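Local atomic coordinates of transglutaminase-like domain-containing protein (Streptococcus suis, PDB entry 4XZ7), a protein that probably acts as a transglutaminase, a homodimeric virulence factor with antiphagocytic properties, of which this chain is a fragment holding the transglutaminase-like domain. Residues L66-K71 / M156-H161; S205-Q210 / N276-P281. All blocks are in the same frame, centred on the assembly; numbering follows the deposited sequence.

Interaction 1 (L66-K71 / M156-H161); sequences LVINGK and MTIYSH
Ile68 meets two side chains of 156-161 with two different branches. Its CG2 methyl, held anti to the backbone N, lies 3.6 Å from Met156 SD, the two side chains running antiparallel alongside each other. The other branch runs out fully extended (chi2 179°), and its CD1 reaches Ile158 CD1 tip to tip at 3.9 Å. Met156 starts with CG between its backbone N and carbonyl carbon (chi1 73°) and bends again about the CG-SD bond, which carries CE past the sulfur to Ile68 CG2 at 3.7 Å and to Asn69 ND2 at 3.8 Å. The contact joins two separate mixed sheets: Ile68 ends strand 63-68 of one, Ile158 lies near the start of strand 157-167 of the other, and no hydrogen bond links the segments. From Ile68 to Lys71 the chain makes a type I' turn, closed by Lys71 N to Ile68 O and Ile68 N to Lys71 O, both 3.0 Å. Leu83 of strand 79-86 touches Ile68 and Ile158 alike, and Ile14 also packs on Ile68. At the exposed end, the Asn69 amide is held by Lys13 N on OD1 and Asn12 OD1 on ND2, while Met156 also touches Asn12.

Interaction 2 (S205-Q210 / N276-P281); sequences SEAMKQ and NMLGLP
Leu278 meets the 205-210 loop with both of its methyls. CD2 lies 3.6 Å from Met208 SD and 4.0 Å from Met208 CG, while CD1 faces Ala207 CB more loosely at 4.3 Å. Met208 is bent at both chi2 (-61°) and chi3, a folded shape that lays its thioether beside the leucine. Ile202 of helix 188-205 and Leu382 also touch Leu278. Each segment spans the end of a helix, and each end is closed by a Schellman motif: Glu206, with positive phi, terminates helix 188-205, and Gly279 is the C-prime residue of helix 264-277, its N bonding back to Asn276 O at 3.1 Å. Ser205 OG accepts from Ala207 N in an ST turn and also bonds Ile202 O. Beyond, Glu206 O takes Lys209 N and Gln210 NE2 from opposite faces of its carbonyl plane; the bond from NE2 is nearly straight (171°), although NE2 stands 45° out of that plane. Lys209 NZ and Glu206 OE2 form a long, weak salt bridge at 3.3 Å. The 3-10 turn 207-209 of this transglutaminase-like region thus packs on Leu278, just past helix 264-277, by purely apolar contact, while several hydrogen bonds shaping 205-210 are made within it.

How the interactions relate
The two contacts lie on opposite sides of the chain's centre, their own centres about 62 Å apart and their nearest atoms about 49 Å, and share no secondary-structure element. Interaction 1 brings together strands of two different sheets in the N-terminal half; interaction 2, within the transglutaminase-like domain, sets a 3-10 turn after one helix against the end of another. Both meet through aliphatic and thioether groups with no hydrogen bond across. Interaction 1 is only partly buried, with exposed Asn69 at its edge; interaction 2 is mostly buried, Leu278 and Ala207 inside and Met208 exposed. Polar bonding ties 66-71 to neighbouring strands through its backbone and to the residues before strand 14-17 through Asn69, whereas around 205-210 much of it is local.

Interaction 1 (L66-K71 / M156-H161)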
ATOM      1  N   LEU B  66     -18.263  27.978   2.878  1.00 23.58           N
ATOM      2  CA  LEU B  66     -19.014  28.820   1.951  1.00 22.42           C
ATOM      3  C   LEU B  66     -19.850  29.849   2.674  1.00 27.96           C
ATOM      4  O   LEU B  66     -20.496  29.542   3.679  1.00 28.96           O
ATOM      5  CB  LEU B  66     -19.929  27.968   1.068  1.00 19.63           C
ATOM      6  CG  LEU B  66     -19.252  26.936   0.183  1.00 27.51           C
ATOM      7  CD1 LEU B  66     -20.252  26.444  -0.840  1.00 26.53           C
ATOM      8  CD2 LEU B  66     -18.046  27.557  -0.505  1.00 28.90           C
ATOM      9  N   VAL B  67     -19.846  31.070   2.157  1.00 21.63           N
ATOM     10  CA  VAL B  67     -20.798  32.070   2.595  1.00 23.33           C
ATOM     11  C   VAL B  67     -21.665  32.406   1.389  1.00 30.99           C
ATOM     12  O   VAL B  67     -21.156  32.763   0.338  1.00 32.23           O
ATOM     13  CB  VAL B  67     -20.114  33.338   3.147  1.00 26.23           C
ATOM     14  CG1 VAL B  67     -21.153  34.327   3.637  1.00 27.10           C
ATOM     15  CG2 VAL B  67     -19.162  32.977   4.280  1.00 29.71           C
ATOM     16  N   ILE B  68     -22.976  32.269   1.528  1.00 34.34           N
ATOM     17  CA  ILE B  68     -23.861  32.446   0.380  1.00 34.11           C
ATOM     18  C   ILE B  68     -24.820  33.606   0.587  1.00 34.87           C
ATOM     19  O   ILE B  68     -25.657  33.583   1.502  1.00 33.98           O
ATOM     20  CB  ILE B  68     -24.646  31.154   0.091  1.00 35.56           C
ATOM     21  CG1 ILE B  68     -23.656  30.019  -0.159  1.00 32.20           C
ATOM     22  CG2 ILE B  68     -25.573  31.345  -1.108  1.00 31.29           C
ATOM     23  CD1 ILE B  68     -24.288  28.710  -0.417  1.00 35.62           C
ATOM     24  N   ASN B  69     -24.692  34.620  -0.269  1.00 23.50           N
ATOM     25  CA  ASN B  69     -25.496  35.843  -0.154  1.00 24.41           C
ATOM     26  C   ASN B  69     -25.371  36.457   1.243  1.00 32.18           C
ATOM     27  O   ASN B  69     -26.355  36.917   1.834  1.00 35.77           O
ATOM     28  CB  ASN B  69     -26.969  35.575  -0.485  1.00 32.05           C
ATOM     29  CG  ASN B  69     -27.185  35.172  -1.944  1.00 38.57           C
ATOM     30  OD1 ASN B  69     -26.260  35.201  -2.754  1.00 47.12           O
ATOM     31  ND2 ASN B  69     -28.414  34.809  -2.281  1.00 40.14           N
ATOM     32  N   GLY B  70     -24.148  36.445   1.768  1.00 29.09           N
ATOM     33  CA  GLY B  70     -23.870  37.041   3.061  1.00 29.37           C
ATOM     34  C   GLY B  70     -24.165  36.135   4.244  1.00 29.29           C
ATOM     35  O   GLY B  70     -23.904  36.502   5.387  1.00 35.55           O
ATOM     36  N   LYS B  71     -24.704  34.951   3.989  1.00 25.07           N
ATOM     37  CA  LYS B  71     -25.092  34.070   5.089  1.00 33.31           C
ATOM     38  C   LYS B  71     -24.074  32.975   5.391  1.00 25.01           C
ATOM     39  O   LYS B  71     -23.640  32.243   4.504  1.00 26.53           O
ATOM     40  CB  LYS B  71     -26.447  33.438   4.804  1.00 36.26           C
ATOM     41  CG  LYS B  71     -27.565  34.457   4.655  1.00 42.05           C
ATOM     42  CD  LYS B  71     -28.912  33.781   4.794  1.00 47.54           C
ATOM     43  CE  LYS B  71     -28.921  32.406   4.128  1.00 44.60           C
ATOM     44  NZ  LYS B  71     -30.144  31.636   4.489  1.00 33.30           N
ATOM     45  N   MET B 156     -32.055  28.189  -3.171  1.00 26.52           N
ATOM     46  CA  MET B 156     -31.294  27.745  -4.328  1.00 20.37           C
ATOM     47  C   MET B 156     -30.826  26.291  -4.186  1.00 23.39           C
ATOM     48  O   MET B 156     -30.966  25.691  -3.129  1.00 19.57           O
ATOM     49  CB  MET B 156     -30.094  28.672  -4.551  1.00 20.43           C
ATOM     50  CG  MET B 156     -28.988  28.492  -3.543  1.00 30.03           C
ATOM     51  SD  MET B 156     -27.896  29.934  -3.477  1.00 30.18           S
ATOM     52  CE  MET B 156     -28.961  31.116  -2.672  1.00 25.66           C
ATOM     53  N   THR B 157     -30.278  25.745  -5.273  1.00 19.09           N
ATOM     54  CA  THR B 157     -29.794  24.370  -5.329  1.00 18.87           C
ATOM     55  C   THR B 157     -28.358  24.350  -5.829  1.00 19.60           C
ATOM     56  O   THR B 157     -28.035  25.017  -6.811  1.00 18.95           O
ATOM     57  CB  THR B 157     -30.669  23.512  -6.256  1.00 18.23           C
ATOM     58  OG1 THR B 157     -32.031  23.580  -5.812  1.00 18.80           O
ATOM     59  CG2 THR B 157     -30.209  22.074  -6.269  1.00 17.59           C
ATOM     60  N   ILE B 158     -27.499  23.601  -5.146  1.00 21.50           N
ATOM     61  CA  ILE B 158     -26.100  23.478  -5.541  1.00 21.33           C
ATOM     62  C   ILE B 158     -25.864  22.089  -6.091  1.00 19.64           C
ATOM     63  O   ILE B 158     -26.153  21.110  -5.415  1.00 20.10           O
ATOM     64  CB  ILE B 158     -25.139  23.726  -4.359  1.00 21.80           C
ATOM     65  CG1 ILE B 158     -25.321  25.142  -3.808  1.00 30.45           C
ATOM     66  CG2 ILE B 158     -23.705  23.549  -4.806  1.00 23.40           C
ATOM     67  CD1 ILE B 158     -24.504  25.426  -2.549  1.00 30.04           C
ATOM     68  N   TYR B 159     -25.347  22.017  -7.316  1.00 16.43           N
ATOM     69  CA  TYR B 159     -25.130  20.748  -8.012  1.00 21.04           C
ATOM     70  C   TYR B 159     -23.652  20.455  -8.062  1.00 19.11           C
ATOM     71  O   TYR B 159     -22.851  21.375  -8.153  1.00 18.71           O
ATOM     72  CB  TYR B 159     -25.680  20.795  -9.450  1.00 18.59           C
ATOM     73  CG  TYR B 159     -27.169  21.092  -9.535  1.00 20.03           C
ATOM     74  CD1 TYR B 159     -28.090  20.066  -9.655  1.00 19.30           C
ATOM     75  CD2 TYR B 159     -27.645  22.412  -9.499  1.00 19.39           C
ATOM     76  CE1 TYR B 159     -29.432  20.326  -9.742  1.00 18.23           C
ATOM     77  CE2 TYR B 159     -28.982  22.683  -9.589  1.00 17.41           C
ATOM     78  CZ  TYR B 159     -29.874  21.643  -9.706  1.00 25.28           C
ATOM     79  OH  TYR B 159     -31.219  21.914  -9.780  1.00 24.18           O
ATOM     80  N   SER B 160     -23.297  19.177  -8.067  1.00 19.16           N
ATOM     81  CA  SER B 160     -21.903  18.757  -7.883  1.00 23.04           C
ATOM     82  C   SER B 160     -21.612  17.509  -8.683  1.00 23.23           C
ATOM     83  O   SER B 160     -22.469  16.639  -8.790  1.00 18.17           O
ATOM     84  CB  SER B 160     -21.616  18.454  -6.400  1.00 14.79           C
ATOM     85  OG  SER B 160     -21.755  19.600  -5.579  1.00 19.51           O
ATOM     86  N   HIS B 161     -20.400  17.391  -9.212  1.00 16.22           N
ATOM     87  CA  HIS B 161     -19.966  16.084  -9.716  1.00 14.51           C
ATOM     88  C   HIS B 161     -18.450  16.083  -9.867  1.00 14.09           C
ATOM     89  O   HIS B 161     -17.809  17.118  -9.723  1.00 16.28           O
ATOM     90  CB  HIS B 161     -20.663  15.715 -11.044  1.00 14.21           C
ATOM     91  CG  HIS B 161     -20.337  16.634 -12.193  1.00 14.59           C
ATOM     92  ND1 HIS B 161     -19.067  16.752 -12.715  1.00 14.67           N
ATOM     93  CD2 HIS B 161     -21.125  17.445 -12.943  1.00 16.72           C
ATOM     94  CE1 HIS B 161     -19.077  17.615 -13.721  1.00 23.68           C
ATOM     95  NE2 HIS B 161     -20.311  18.060 -13.874  1.00 16.74           N
TER

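Interaction 2 (S205-Q210 / N276-P281)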
ATOM      1  N   SER B 205      -2.758 -11.006  33.279  1.00 37.59           N
ATOM      2  CA  SER B 205      -2.348 -12.401  33.364  1.00 35.22           C
ATOM      3  C   SER B 205      -2.081 -12.861  34.801  1.00 33.87           C
ATOM      4  O   SER B 205      -2.062 -14.059  35.066  1.00 40.34           O
ATOM      5  CB  SER B 205      -1.089 -12.636  32.535  1.00 37.65           C
ATOM      6  OG  SER B 205       0.080 -12.297  33.267  1.00 39.17           O
ATOM      7  N   GLU B 206      -1.836 -11.906  35.700  1.00 35.54           N
ATOM      8  CA  GLU B 206      -1.456 -12.168  37.091  1.00 44.37           C
ATOM      9  C   GLU B 206      -0.133 -12.929  37.200  1.00 48.90           C
ATOM     10  O   GLU B 206       0.105 -13.647  38.171  1.00 47.89           O
ATOM     11  CB  GLU B 206      -2.567 -12.929  37.820  1.00 44.92           C
ATOM     12  CG  GLU B 206      -3.916 -12.215  37.783  1.00 54.17           C
ATOM     13  CD  GLU B 206      -4.988 -12.931  38.588  1.00 62.76           C
ATOM     14  OE1 GLU B 206      -4.819 -14.134  38.869  1.00 69.36           O
ATOM     15  OE2 GLU B 206      -5.997 -12.286  38.946  1.00 61.65           O
ATOM     16  N   ALA B 207       0.737 -12.754  36.210  1.00 48.80           N
ATOM     17  CA  ALA B 207       2.022 -13.448  36.196  1.00 44.57           C
ATOM     18  C   ALA B 207       2.873 -13.103  37.416  1.00 45.84           C
ATOM     19  O   ALA B 207       3.582 -13.956  37.941  1.00 44.05           O
ATOM     20  CB  ALA B 207       2.783 -13.129  34.921  1.00 38.48           C
ATOM     21  N   MET B 208       2.803 -11.855  37.869  1.00 49.61           N
ATOM     22  CA  MET B 208       3.626 -11.419  38.994  1.00 46.44           C
ATOM     23  C   MET B 208       3.173 -12.078  40.291  1.00 49.95           C
ATOM     24  O   MET B 208       3.938 -12.162  41.241  1.00 57.57           O
ATOM     25  CB  MET B 208       3.597  -9.893  39.128  1.00 47.58           C
ATOM     26  CG  MET B 208       4.515  -9.167  38.150  1.00 45.03           C
ATOM     27  SD  MET B 208       6.264  -9.599  38.337  1.00 88.62           S
ATOM     28  CE  MET B 208       6.770  -8.488  39.650  1.00 70.78           C
ATOM     29  N   LYS B 209       1.933 -12.562  40.317  1.00 51.83           N
ATOM     30  CA  LYS B 209       1.385 -13.239  41.495  1.00 52.56           C
ATOM     31  C   LYS B 209       1.868 -14.683  41.613  1.00 51.22           C
ATOM     32  O   LYS B 209       1.638 -15.335  42.628  1.00 50.18           O
ATOM     33  CB  LYS B 209      -0.146 -13.227  41.462  1.00 48.46           C
ATOM     34  CG  LYS B 209      -0.788 -11.859  41.517  1.00 50.68           C
ATOM     35  CD  LYS B 209      -2.304 -12.004  41.668  1.00 53.38           C
ATOM     36  CE  LYS B 209      -3.037 -10.683  41.473  1.00 53.06           C
ATOM     37  NZ  LYS B 209      -4.519 -10.862  41.591  1.00 54.39           N
ATOM     38  N   GLN B 210       2.525 -15.183  40.573  1.00 49.28           N
ATOM     39  CA  GLN B 210       3.025 -16.556  40.576  1.00 53.09           C
ATOM     40  C   GLN B 210       4.360 -16.674  41.320  1.00 57.90           C
ATOM     41  O   GLN B 210       5.193 -15.767  41.261  1.00 61.69           O
ATOM     42  CB  GLN B 210       3.178 -17.059  39.144  1.00 50.66           C
ATOM     43  CG  GLN B 210       1.986 -16.740  38.256  1.00 50.71           C
ATOM     44  CD  GLN B 210       0.694 -17.345  38.772  1.00 54.66           C
ATOM     45  OE1 GLN B 210       0.641 -18.531  39.121  1.00 57.93           O
ATOM     46  NE2 GLN B 210      -0.361 -16.531  38.828  1.00 53.05           N
ATOM     47  N   ASN B 276      10.987 -10.197  29.039  1.00 38.80           N
ATOM     48  CA  ASN B 276      12.141  -9.370  29.356  1.00 32.79           C
ATOM     49  C   ASN B 276      11.746  -8.372  30.437  1.00 40.43           C
ATOM     50  O   ASN B 276      12.513  -8.138  31.369  1.00 47.27           O
ATOM     51  CB  ASN B 276      12.688  -8.663  28.114  1.00 31.39           C
ATOM     52  CG  ASN B 276      13.543  -9.578  27.253  1.00 35.69           C
ATOM     53  OD1 ASN B 276      14.264 -10.426  27.767  1.00 31.89           O
ATOM     54  ND2 ASN B 276      13.446  -9.423  25.932  1.00 30.07           N
ATOM     55  N   MET B 277      10.547  -7.803  30.330  1.00 32.34           N
ATOM     56  CA  MET B 277      10.040  -6.939  31.387  1.00 35.97           C
ATOM     57  C   MET B 277      10.006  -7.671  32.734  1.00 48.96           C
ATOM     58  O   MET B 277      10.323  -7.091  33.773  1.00 52.02           O
ATOM     59  CB  MET B 277       8.646  -6.425  31.038  1.00 32.28           C
ATOM     60  CG  MET B 277       8.627  -5.360  29.943  1.00 31.34           C
ATOM     61  SD  MET B 277       6.965  -4.866  29.464  1.00 39.94           S
ATOM     62  CE  MET B 277       6.303  -4.275  31.020  1.00 69.76           C
ATOM     63  N   LEU B 278       9.634  -8.948  32.705  1.00 45.42           N
ATOM     64  CA  LEU B 278       9.468  -9.740  33.919  1.00 40.17           C
ATOM     65  C   LEU B 278      10.784 -10.294  34.454  1.00 40.10           C
ATOM     66  O   LEU B 278      10.794 -11.085  35.390  1.00 50.71           O
ATOM     67  CB  LEU B 278       8.496 -10.895  33.658  1.00 43.72           C
ATOM     68  CG  LEU B 278       7.025 -10.543  33.435  1.00 40.11           C
ATOM     69  CD1 LEU B 278       6.256 -11.722  32.831  1.00 39.29           C
ATOM     70  CD2 LEU B 278       6.390 -10.090  34.742  1.00 35.12           C
ATOM     71  N   GLY B 279      11.895  -9.895  33.853  1.00 41.03           N
ATOM     72  CA  GLY B 279      13.192 -10.381  34.287  1.00 43.75           C
ATOM     73  C   GLY B 279      13.515 -11.755  33.732  1.00 47.71           C
ATOM     74  O   GLY B 279      14.376 -12.451  34.255  1.00 47.14           O
ATOM     75  N   LEU B 280      12.830 -12.152  32.665  1.00 35.50           N
ATOM     76  CA  LEU B 280      13.063 -13.460  32.083  1.00 35.15           C
ATOM     77  C   LEU B 280      13.664 -13.315  30.679  1.00 38.84           C
ATOM     78  O   LEU B 280      12.921 -13.173  29.699  1.00 32.97           O
ATOM     79  CB  LEU B 280      11.756 -14.252  32.028  1.00 40.16           C
ATOM     80  CG  LEU B 280      11.247 -15.060  33.228  1.00 48.45           C
ATOM     81  CD1 LEU B 280      12.083 -14.838  34.472  1.00 39.53           C
ATOM     82  CD2 LEU B 280       9.767 -14.741  33.481  1.00 49.53           C
ATOM     83  N   PRO B 281      15.009 -13.325  30.579  1.00 40.59           N
ATOM     84  CA  PRO B 281      15.710 -13.141  29.296  1.00 39.01           C
ATOM     85  C   PRO B 281      15.054 -13.904  28.153  1.00 43.09           C
ATOM     86  O   PRO B 281      14.926 -15.132  28.236  1.00 38.40           O
ATOM     87  CB  PRO B 281      17.105 -13.687  29.584  1.00 38.41           C
ATOM     88  CG  PRO B 281      17.319 -13.315  31.049  1.00 36.33           C
ATOM     89  CD  PRO B 281      15.955 -13.512  31.697  1.00 39.65           C
TER